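Local structure of chitooligosaccharide oxidase (Gibberella zeae, 6Y0R) at residues L205-I209 with N465-L469; I238-W242 with F300-Q304; D337-S343 with F407-A413. The protein oxidises the C1 hydroxyl of chitooligosaccharides to the corresponding lactone, reducing molecular oxygen to hydrogen peroxide with the help of a covalently bound FAD. All coordinates share one frame; numbering follows the deposited sequence.

Contact 1 of 3, residues L205-I209 with N465-L469; sequences LFWGI and NVAKL
W207 and G208 on helix 203-212 face the first turn of helix 466-476, and the two backbones come closest at G208 and L469, whose CA atoms lie 6.4 Å apart. No hydrogen bond joins the segments; one indole does most of the work. With CG anti to the backbone N (chi1 -178°), W207 reaches straight out from its own helix and slides its six-membered ring between the side chains of N465, K468 and L469. K468 lies lengthwise over one face of the indole. Its chain is fully extended, so that CG meets W207 CZ3 at 3.6 Å, CD makes a CH-pi contact with the six-membered ring, and the ammonium group arrives above the five-membered ring. NZ of K468 stands 4.0 Å from the centroid of that W207 ring and only 5° off its normal, a nearly vertical cation-pi contact. The aliphatic part of an exposed lysine thus shields a buried aromatic ring while its charge remains near the surface. L469 comes obliquely to the six-membered ring, on the side away from K468: CD2 touches W207 CZ3 at 3.6 Å and also packs against CA of G208. The amide of N465 comes up to W207 CZ2, with CG at 3.7 Å and its plane turned 73° from the ring. The side-chain N-H groups of W207 and N465 bond outside the segments: W207 NE1 to S392 O, and N465 ND2 to A395 O and P391 O. The arrangement packs helix 203-212 of the PCMH-type FAD-binding region against the start of helix 466-476 and the residue before it, in the berberine-like C-terminal region, two sequence elements that occur together in berberine-bridge-type flavin oxidases.

Contact 2 of 3, residues I238-W242 with F300-Q304; sequences IGLNW and FGGVQ
W242 and F300 meet edge to face: the six-membered ring of the indole turns its rim toward the phenyl ring, with planes at 86° and centroids 5.1 Å apart. The touching atom is CZ2 of W242, which stands over the F300 face 3.6 Å from CE1, displaced from the middle of the ring. L240 fits beside this pair. Its CD1 methyl lies over a face of W242, while CD2 reaches toward the 300-304 segment, near F300 CD2 with the side chains crossing at about a right angle, and presses on V303 CG1 at 3.4 Å, tighter than ordinary van der Waals contact. V303 sets CG1 anti to its carbonyl carbon (chi1 -56°), which directs that methyl at L240; CB of V303 meets I238 CG2 at 3.7 Å.

These residues lie at one end of the seven-stranded antiparallel sheet, where strand 233-239 runs out and the loop after helix 286-300 leads into edge strand 305-310. Water replaces direct hydrogen bonds between the segments. One molecule accepts from Q304 N and donates to G239 O at 2.7 Å; a second accepts from G239 N and donates to Q304 O, so both backbone groups of each residue are bridged. A third water accepts a hydrogen bond from W242 NE1 at 3.2 Å and donates to G301 O. W242 also meets the Y276 ring and packs on helix 247-260.

Contact 3 of 3, residues D337-S343 with F407-A413; sequences DNFYASS and FYDSVAA
D337, just ahead of strand 338-346, uses both carboxylate oxygens to hold strand 403-411. Y408 OH donates to D337 OD2 at 2.7 Å, arriving on the anti side of the carboxylate, and S410 OG donates to D337 OD1 at 3.0 Å from the syn side. OD1 is gripped further by N338 N, from above the carboxylate plane, and by a water that also donates to V411 O. These bonds hold the carboxylate at the edge of the Y408 ring, their planes only 26° apart. At the same end, N338 ND2 donates to A412 O at 3.1 Å, in a bent bond. Farther along, the strands are joined by paired backbone bonds between Y340 and D409 and between S342 and F407, in antiparallel register.

The packing centres on F339 and Y408, which lie on one face of the sheet with A341 and S410. F339 holds CG between its backbone N and carbonyl carbon (chi1 71°), laying its ring almost parallel to that of Y408, at 8°, but slid aside so that the rings barely overlap. The Y408 hydroxyl oxygen sits over the centre of the F339 face, while F339 CD2 touches Y408 CZ at 3.4 Å.

Strand 338-346 is an outermost strand of the seven-stranded sheet and strand 403-411 separates it from strand 371-378, whose W373 stacks on Y408. Helix 420-433 covers the face bearing Y340, S342 and F407; on the other face the side chain of F339 lies about 6 Å from the bound FAD and meets Y96 edge to face.

How the contacts relate
From the N terminus, helix 203-212 in the FAD-binding region supplies the first half of contact 1, and the chain returns to complete it only at helix 466-476. Both other contacts form within that long excursion. Contact 2 closes first, joining the end of strand 233-239 to the loop before strand 305-310; contact 3 then pairs strands 338-346 and 403-411, so the two follow in series without crossing. They belong to the same antiparallel sheet, near its two outer strands, with centres about 28 Å apart. Contact 1 instead ties helices from early and late sequence, its centre about 30 Å from that of contact 3 and about 43 Å from that of contact 2.

Contact 1 of 3, residues L205-I209 with N465-L469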
loop_
_atom_site.group_PDB
_atom_site.type_symbol
_atom_site.label_atom_id
_atom_site.label_comp_id
_atom_site.label_asym_id
_atom_site.label_seq_id
_atom_site.Cartn_x
_atom_site.Cartn_y
_atom_site.Cartn_z
ATOM N N LEU A 205 5.122 14.364 14.326
ATOM C CA LEU A 205 3.858 13.994 13.665
ATOM C C LEU A 205 4.187 13.654 12.207
ATOM O O LEU A 205 3.666 12.666 11.690
ATOM C CB LEU A 205 2.852 15.135 13.703
ATOM C CG LEU A 205 1.503 14.891 13.041
ATOM C CD1 LEU A 205 0.736 13.732 13.676
ATOM C CD2 LEU A 205 0.672 16.138 13.110
ATOM N N PHE A 206 5.018 14.461 11.556
ATOM C CA PHE A 206 5.344 14.245 10.125
ATOM C C PHE A 206 6.086 12.915 9.947
ATOM O O PHE A 206 5.836 12.199 8.945
ATOM C CB PHE A 206 6.158 15.409 9.575
ATOM C CG PHE A 206 6.334 15.349 8.085
ATOM C CD1 PHE A 206 5.231 15.438 7.258
ATOM C CD2 PHE A 206 7.591 15.201 7.538
ATOM C CE1 PHE A 206 5.395 15.355 5.886
ATOM C CE2 PHE A 206 7.753 15.147 6.151
ATOM C CZ PHE A 206 6.653 15.254 5.340
ATOM N N TRP A 207 6.999 12.596 10.863
ATOM C CA TRP A 207 7.668 11.278 10.927
ATOM C C TRP A 207 6.585 10.179 11.015
ATOM O O TRP A 207 6.736 9.175 10.280
ATOM C CB TRP A 207 8.647 11.243 12.095
ATOM C CG TRP A 207 9.413 9.980 12.222
ATOM C CD1 TRP A 207 10.571 9.634 11.617
ATOM C CD2 TRP A 207 9.063 8.874 13.069
ATOM N NE1 TRP A 207 10.966 8.397 12.014
ATOM C CE2 TRP A 207 10.058 7.903 12.903
ATOM C CE3 TRP A 207 8.008 8.659 13.964
ATOM C CZ2 TRP A 207 10.018 6.683 13.582
ATOM C CZ3 TRP A 207 7.989 7.461 14.656
ATOM C CH2 TRP A 207 8.970 6.502 14.445
ATOM N N GLY A 208 5.660 10.252 11.991
ATOM C CA GLY A 208 4.691 9.171 12.184
ATOM C C GLY A 208 3.789 8.994 10.998
ATOM O O GLY A 208 3.380 7.839 10.720
ATOM N N ILE A 209 3.380 10.096 10.346
ATOM C CA ILE A 209 2.405 10.019 9.217
ATOM C C ILE A 209 3.065 9.275 8.056
ATOM O O ILE A 209 2.330 8.674 7.265
ATOM C CB ILE A 209 1.889 11.428 8.865
ATOM C CG1 ILE A 209 0.556 11.685 9.582
ATOM C CG2 ILE A 209 1.758 11.715 7.375
ATOM C CD1 ILE A 209 0.665 11.731 11.020
ATOM N N ASN A 465 10.770 0.788 15.049
ATOM C CA ASN A 465 10.137 2.118 15.157
ATOM C C ASN A 465 8.955 2.109 16.131
ATOM O O ASN A 465 8.410 3.156 16.394
ATOM C CB ASN A 465 9.688 2.617 13.774
ATOM C CG ASN A 465 10.850 3.140 12.961
ATOM O OD1 ASN A 465 11.920 3.432 13.515
ATOM N ND2 ASN A 465 10.665 3.208 11.641
ATOM N N VAL A 466 8.541 0.957 16.648
ATOM C CA VAL A 466 7.321 0.914 17.498
ATOM C C VAL A 466 7.485 1.851 18.719
ATOM O O VAL A 466 6.548 2.592 19.044
ATOM C CB VAL A 466 6.936 -0.528 17.888
ATOM C CG1 VAL A 466 5.886 -0.532 18.984
ATOM C CG2 VAL A 466 6.412 -1.327 16.705
ATOM N N ALA A 467 8.616 1.807 19.427
ATOM C CA ALA A 467 8.777 2.586 20.667
ATOM C C ALA A 467 8.574 4.084 20.421
ATOM O O ALA A 467 7.787 4.725 21.157
ATOM C CB ALA A 467 10.146 2.296 21.274
ATOM N N LYS A 468 9.208 4.636 19.383
ATOM C CA LYS A 468 9.051 6.063 19.019
ATOM C C LYS A 468 7.616 6.336 18.561
ATOM O O LYS A 468 7.048 7.359 18.947
ATOM C CB LYS A 468 10.103 6.473 17.981
ATOM C CG LYS A 468 10.029 7.937 17.588
ATOM C CD LYS A 468 11.224 8.451 16.829
ATOM C CE LYS A 468 11.026 9.876 16.357
ATOM N NZ LYS A 468 12.166 10.277 15.503
ATOM N N LEU A 469 6.995 5.425 17.791
ATOM C CA LEU A 469 5.581 5.610 17.376
ATOM C C LEU A 469 4.658 5.668 18.601
ATOM O O LEU A 469 3.722 6.489 18.609
ATOM C CB LEU A 469 5.155 4.481 16.429
ATOM C CG LEU A 469 5.637 4.637 14.994
ATOM C CD1 LEU A 469 5.540 3.305 14.270
ATOM C CD2 LEU A 469 4.836 5.732 14.292
#

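Contact 2 of 3, residues I238-W242 with F300-Q304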
loop_
_atom_site.group_PDB
_atom_site.type_symbol
_atom_site.label_atom_id
_atom_site.label_comp_id
_atom_site.label_asym_id
_atom_site.label_seq_id
_atom_site.Cartn_x
_atom_site.Cartn_y
_atom_site.Cartn_z
ATOM N N ILE A 238 9.102 -11.155 -18.836
ATOM C CA ILE A 238 9.919 -12.342 -19.187
ATOM C C ILE A 238 9.126 -13.572 -18.786
ATOM O O ILE A 238 8.933 -13.810 -17.582
ATOM C CB ILE A 238 11.307 -12.344 -18.537
ATOM C CG1 ILE A 238 12.017 -10.999 -18.657
ATOM C CG2 ILE A 238 12.129 -13.439 -19.172
ATOM C CD1 ILE A 238 13.342 -10.937 -17.974
ATOM N N GLY A 239 8.699 -14.337 -19.796
ATOM C CA GLY A 239 8.001 -15.604 -19.597
ATOM C C GLY A 239 9.019 -16.664 -19.266
ATOM O O GLY A 239 10.093 -16.658 -19.859
ATOM N N LEU A 240 8.702 -17.502 -18.302
ATOM C CA LEU A 240 9.637 -18.523 -17.799
ATOM C C LEU A 240 8.957 -19.887 -17.844
ATOM O O LEU A 240 7.739 -19.947 -17.695
ATOM C CB LEU A 240 10.096 -18.196 -16.376
ATOM C CG LEU A 240 10.949 -16.934 -16.213
ATOM C CD1 LEU A 240 11.208 -16.651 -14.742
ATOM C CD2 LEU A 240 12.257 -17.067 -16.977
ATOM N N ASN A 241 9.772 -20.933 -17.989
ATOM C CA ASN A 241 9.322 -22.338 -17.944
ATOM C C ASN A 241 10.193 -23.032 -16.904
ATOM O O ASN A 241 11.092 -23.809 -17.268
ATOM C CB ASN A 241 9.390 -22.926 -19.352
ATOM C CG ASN A 241 8.863 -24.339 -19.422
ATOM O OD1 ASN A 241 7.996 -24.735 -18.648
ATOM N ND2 ASN A 241 9.419 -25.115 -20.341
ATOM N N TRP A 242 9.935 -22.739 -15.645
ATOM C CA TRP A 242 10.700 -23.258 -14.503
ATOM C C TRP A 242 9.971 -24.426 -13.864
ATOM O O TRP A 242 8.737 -24.496 -13.945
ATOM C CB TRP A 242 10.965 -22.131 -13.497
ATOM C CG TRP A 242 11.986 -21.136 -13.960
ATOM C CD1 TRP A 242 12.800 -21.194 -15.056
ATOM C CD2 TRP A 242 12.358 -19.944 -13.251
ATOM N NE1 TRP A 242 13.600 -20.076 -15.129
ATOM C CE2 TRP A 242 13.373 -19.301 -14.009
ATOM C CE3 TRP A 242 11.939 -19.358 -12.056
ATOM C CZ2 TRP A 242 13.940 -18.094 -13.609
ATOM C CZ3 TRP A 242 12.512 -18.163 -11.662
ATOM C CH2 TRP A 242 13.513 -17.554 -12.414
ATOM N N PHE A 300 19.454 -16.963 -16.919
ATOM C CA PHE A 300 18.309 -17.894 -17.017
ATOM C C PHE A 300 18.487 -18.910 -18.161
ATOM O O PHE A 300 18.317 -20.120 -17.909
ATOM C CB PHE A 300 17.022 -17.096 -17.210
ATOM C CG PHE A 300 16.579 -16.226 -16.058
ATOM C CD1 PHE A 300 17.055 -16.396 -14.755
ATOM C CD2 PHE A 300 15.606 -15.278 -16.299
ATOM C CE1 PHE A 300 16.561 -15.585 -13.738
ATOM C CE2 PHE A 300 15.136 -14.463 -15.283
ATOM C CZ PHE A 300 15.590 -14.657 -14.004
ATOM N N GLY A 301 18.718 -18.425 -19.373
ATOM C CA GLY A 301 18.750 -19.266 -20.580
ATOM C C GLY A 301 17.366 -19.495 -21.162
ATOM O O GLY A 301 16.385 -19.782 -20.387
ATOM N N GLY A 302 17.290 -19.426 -22.485
ATOM C CA GLY A 302 16.067 -19.806 -23.212
ATOM C C GLY A 302 14.860 -18.951 -22.860
ATOM O O GLY A 302 13.735 -19.481 -22.943
ATOM N N VAL A 303 15.068 -17.681 -22.569
ATOM C CA VAL A 303 13.946 -16.735 -22.326
ATOM C C VAL A 303 14.040 -15.608 -23.358
ATOM O O VAL A 303 15.190 -15.196 -23.721
ATOM C CB VAL A 303 13.979 -16.215 -20.880
ATOM C CG1 VAL A 303 13.957 -17.353 -19.890
ATOM C CG2 VAL A 303 15.168 -15.297 -20.620
ATOM N N GLN A 304 12.890 -15.027 -23.681
ATOM C CA GLN A 304 12.731 -13.794 -24.499
ATOM C C GLN A 304 12.102 -12.699 -23.618
ATOM O O GLN A 304 11.159 -12.986 -22.863
ATOM C CB GLN A 304 11.821 -14.047 -25.708
ATOM C CG GLN A 304 11.887 -12.978 -26.807
ATOM C CD GLN A 304 10.585 -12.527 -27.459
ATOM O OE1 GLN A 304 9.523 -13.161 -27.381
ATOM N NE2 GLN A 304 10.660 -11.385 -28.130
HETATM O O HOH W 1 10.779 -16.345 -22.483
HETATM O O HOH W 2 8.773 -13.511 -22.527
HETATM O O HOH W 3 14.926 -20.270 -18.042
#

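Contact 3 of 3, residues D337-S343 with F407-A413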
loop_
_atom_site.group_PDB
_atom_site.type_symbol
_atom_site.label_atom_id
_atom_site.label_comp_id
_atom_site.label_asym_id
_atom_site.label_seq_id
_atom_site.Cartn_x
_atom_site.Cartn_y
_atom_site.Cartn_z
ATOM N N ASP A 337 -13.176 -7.504 -4.212
ATOM C CA ASP A 337 -12.658 -8.868 -4.318
ATOM C C ASP A 337 -13.035 -9.579 -3.039
ATOM O O ASP A 337 -13.464 -8.938 -2.100
ATOM C CB ASP A 337 -11.153 -8.842 -4.650
ATOM C CG ASP A 337 -10.625 -10.182 -5.152
ATOM O OD1 ASP A 337 -11.457 -11.110 -5.408
ATOM O OD2 ASP A 337 -9.386 -10.327 -5.275
ATOM N N ASN A 338 -12.854 -10.888 -3.019
ATOM C CA ASN A 338 -13.176 -11.761 -1.859
ATOM C C ASN A 338 -11.936 -12.600 -1.569
ATOM O O ASN A 338 -11.681 -13.549 -2.283
ATOM C CB ASN A 338 -14.405 -12.627 -2.167
ATOM C CG ASN A 338 -14.951 -13.355 -0.967
ATOM O OD1 ASN A 338 -14.417 -13.289 0.136
ATOM N ND2 ASN A 338 -16.016 -14.120 -1.190
ATOM N N PHE A 339 -11.090 -12.151 -0.649
ATOM C CA PHE A 339 -9.706 -12.677 -0.575
ATOM C C PHE A 339 -9.094 -12.577 0.811
ATOM O O PHE A 339 -9.616 -11.946 1.728
ATOM C CB PHE A 339 -8.865 -11.923 -1.597
ATOM C CG PHE A 339 -8.616 -10.493 -1.218
ATOM C CD1 PHE A 339 -9.570 -9.521 -1.434
ATOM C CD2 PHE A 339 -7.394 -10.108 -0.678
ATOM C CE1 PHE A 339 -9.343 -8.181 -1.151
ATOM C CE2 PHE A 339 -7.154 -8.754 -0.415
ATOM C CZ PHE A 339 -8.136 -7.808 -0.608
ATOM N N TYR A 340 -7.992 -13.285 0.944
ATOM C CA TYR A 340 -7.061 -13.203 2.075
ATOM C C TYR A 340 -5.660 -12.968 1.495
ATOM O O TYR A 340 -5.353 -13.410 0.406
ATOM C CB TYR A 340 -7.104 -14.482 2.894
ATOM C CG TYR A 340 -6.057 -14.552 3.965
ATOM C CD1 TYR A 340 -5.985 -13.599 4.974
ATOM C CD2 TYR A 340 -5.074 -15.529 3.934
ATOM C CE1 TYR A 340 -4.999 -13.638 5.935
ATOM C CE2 TYR A 340 -4.104 -15.604 4.910
ATOM C CZ TYR A 340 -4.032 -14.631 5.895
ATOM O OH TYR A 340 -3.057 -14.719 6.843
ATOM N N ALA A 341 -4.878 -12.155 2.185
ATOM C CA ALA A 341 -3.516 -11.806 1.746
ATOM C C ALA A 341 -2.600 -11.754 2.937
ATOM O O ALA A 341 -3.022 -11.633 4.105
ATOM C CB ALA A 341 -3.536 -10.479 1.024
ATOM N N SER A 342 -1.312 -11.808 2.632
ATOM C CA SER A 342 -0.250 -11.588 3.633
ATOM C C SER A 342 0.950 -11.032 2.871
ATOM O O SER A 342 0.828 -10.799 1.676
ATOM C CB SER A 342 0.107 -12.882 4.339
ATOM O OG SER A 342 0.982 -12.690 5.409
ATOM N N SER A 343 2.018 -10.782 3.588
ATOM C CA SER A 343 3.221 -10.172 2.982
ATOM C C SER A 343 4.442 -10.599 3.766
ATOM O O SER A 343 4.332 -11.122 4.919
ATOM C CB SER A 343 3.125 -8.653 2.877
ATOM O OG SER A 343 3.044 -8.026 4.167
ATOM N N PHE A 407 1.405 -12.202 -0.863
ATOM C CA PHE A 407 0.750 -13.529 -1.017
ATOM C C PHE A 407 -0.758 -13.309 -1.036
ATOM O O PHE A 407 -1.244 -12.575 -0.189
ATOM C CB PHE A 407 1.107 -14.471 0.134
ATOM C CG PHE A 407 2.574 -14.561 0.472
ATOM C CD1 PHE A 407 3.417 -15.372 -0.274
ATOM C CD2 PHE A 407 3.129 -13.772 1.471
ATOM C CE1 PHE A 407 4.765 -15.481 0.033
ATOM C CE2 PHE A 407 4.483 -13.895 1.793
ATOM C CZ PHE A 407 5.296 -14.715 1.042
ATOM N N TYR A 408 -1.453 -13.899 -1.997
ATOM C CA TYR A 408 -2.878 -13.578 -2.263
ATOM C C TYR A 408 -3.648 -14.859 -2.580
ATOM O O TYR A 408 -3.114 -15.719 -3.303
ATOM C CB TYR A 408 -2.946 -12.574 -3.398
ATOM C CG TYR A 408 -4.145 -11.681 -3.500
ATOM C CD1 TYR A 408 -5.286 -12.108 -4.155
ATOM C CD2 TYR A 408 -4.074 -10.357 -3.089
ATOM C CE1 TYR A 408 -6.375 -11.265 -4.366
ATOM C CE2 TYR A 408 -5.160 -9.509 -3.266
ATOM C CZ TYR A 408 -6.300 -9.951 -3.922
ATOM O OH TYR A 408 -7.329 -9.074 -4.098
ATOM N N ASP A 409 -4.859 -14.963 -2.028
ATOM C CA ASP A 409 -5.771 -16.098 -2.321
ATOM C C ASP A 409 -7.174 -15.532 -2.443
ATOM O O ASP A 409 -7.625 -14.889 -1.498
ATOM C CB ASP A 409 -5.650 -17.148 -1.248
ATOM C CG ASP A 409 -6.495 -18.391 -1.526
ATOM O OD1 ASP A 409 -6.741 -18.682 -2.712
ATOM O OD2 ASP A 409 -6.763 -19.078 -0.564
ATOM N N SER A 410 -7.839 -15.812 -3.558
ATOM C CA SER A 410 -9.124 -15.197 -3.947
ATOM C C SER A 410 -10.159 -16.298 -4.204
ATOM O O SER A 410 -9.781 -17.345 -4.718
ATOM C CB SER A 410 -8.914 -14.392 -5.203
ATOM O OG SER A 410 -10.094 -13.744 -5.540
ATOM N N VAL A 411 -11.409 -16.030 -3.866
ATOM C CA VAL A 411 -12.580 -16.900 -4.205
ATOM C C VAL A 411 -13.635 -16.024 -4.869
ATOM O O VAL A 411 -13.505 -14.782 -4.892
ATOM C CB VAL A 411 -13.116 -17.617 -2.959
ATOM C CG1 VAL A 411 -12.064 -18.495 -2.302
ATOM C CG2 VAL A 411 -13.689 -16.644 -1.940
ATOM N N ALA A 412 -14.678 -16.633 -5.441
ATOM C CA ALA A 412 -15.668 -15.842 -6.186
ATOM C C ALA A 412 -16.441 -14.963 -5.193
ATOM O O ALA A 412 -16.485 -15.305 -3.971
ATOM C CB ALA A 412 -16.599 -16.741 -6.975
ATOM N N ALA A 413 -17.075 -13.925 -5.727
ATOM C CA ALA A 413 -17.799 -12.875 -4.979
ATOM C C ALA A 413 -18.860 -13.526 -4.096
ATOM O O ALA A 413 -19.070 -13.026 -2.997
ATOM C CB ALA A 413 -18.397 -11.878 -5.936
HETATM O O HOH W 4 -13.624 -12.378 -5.909
#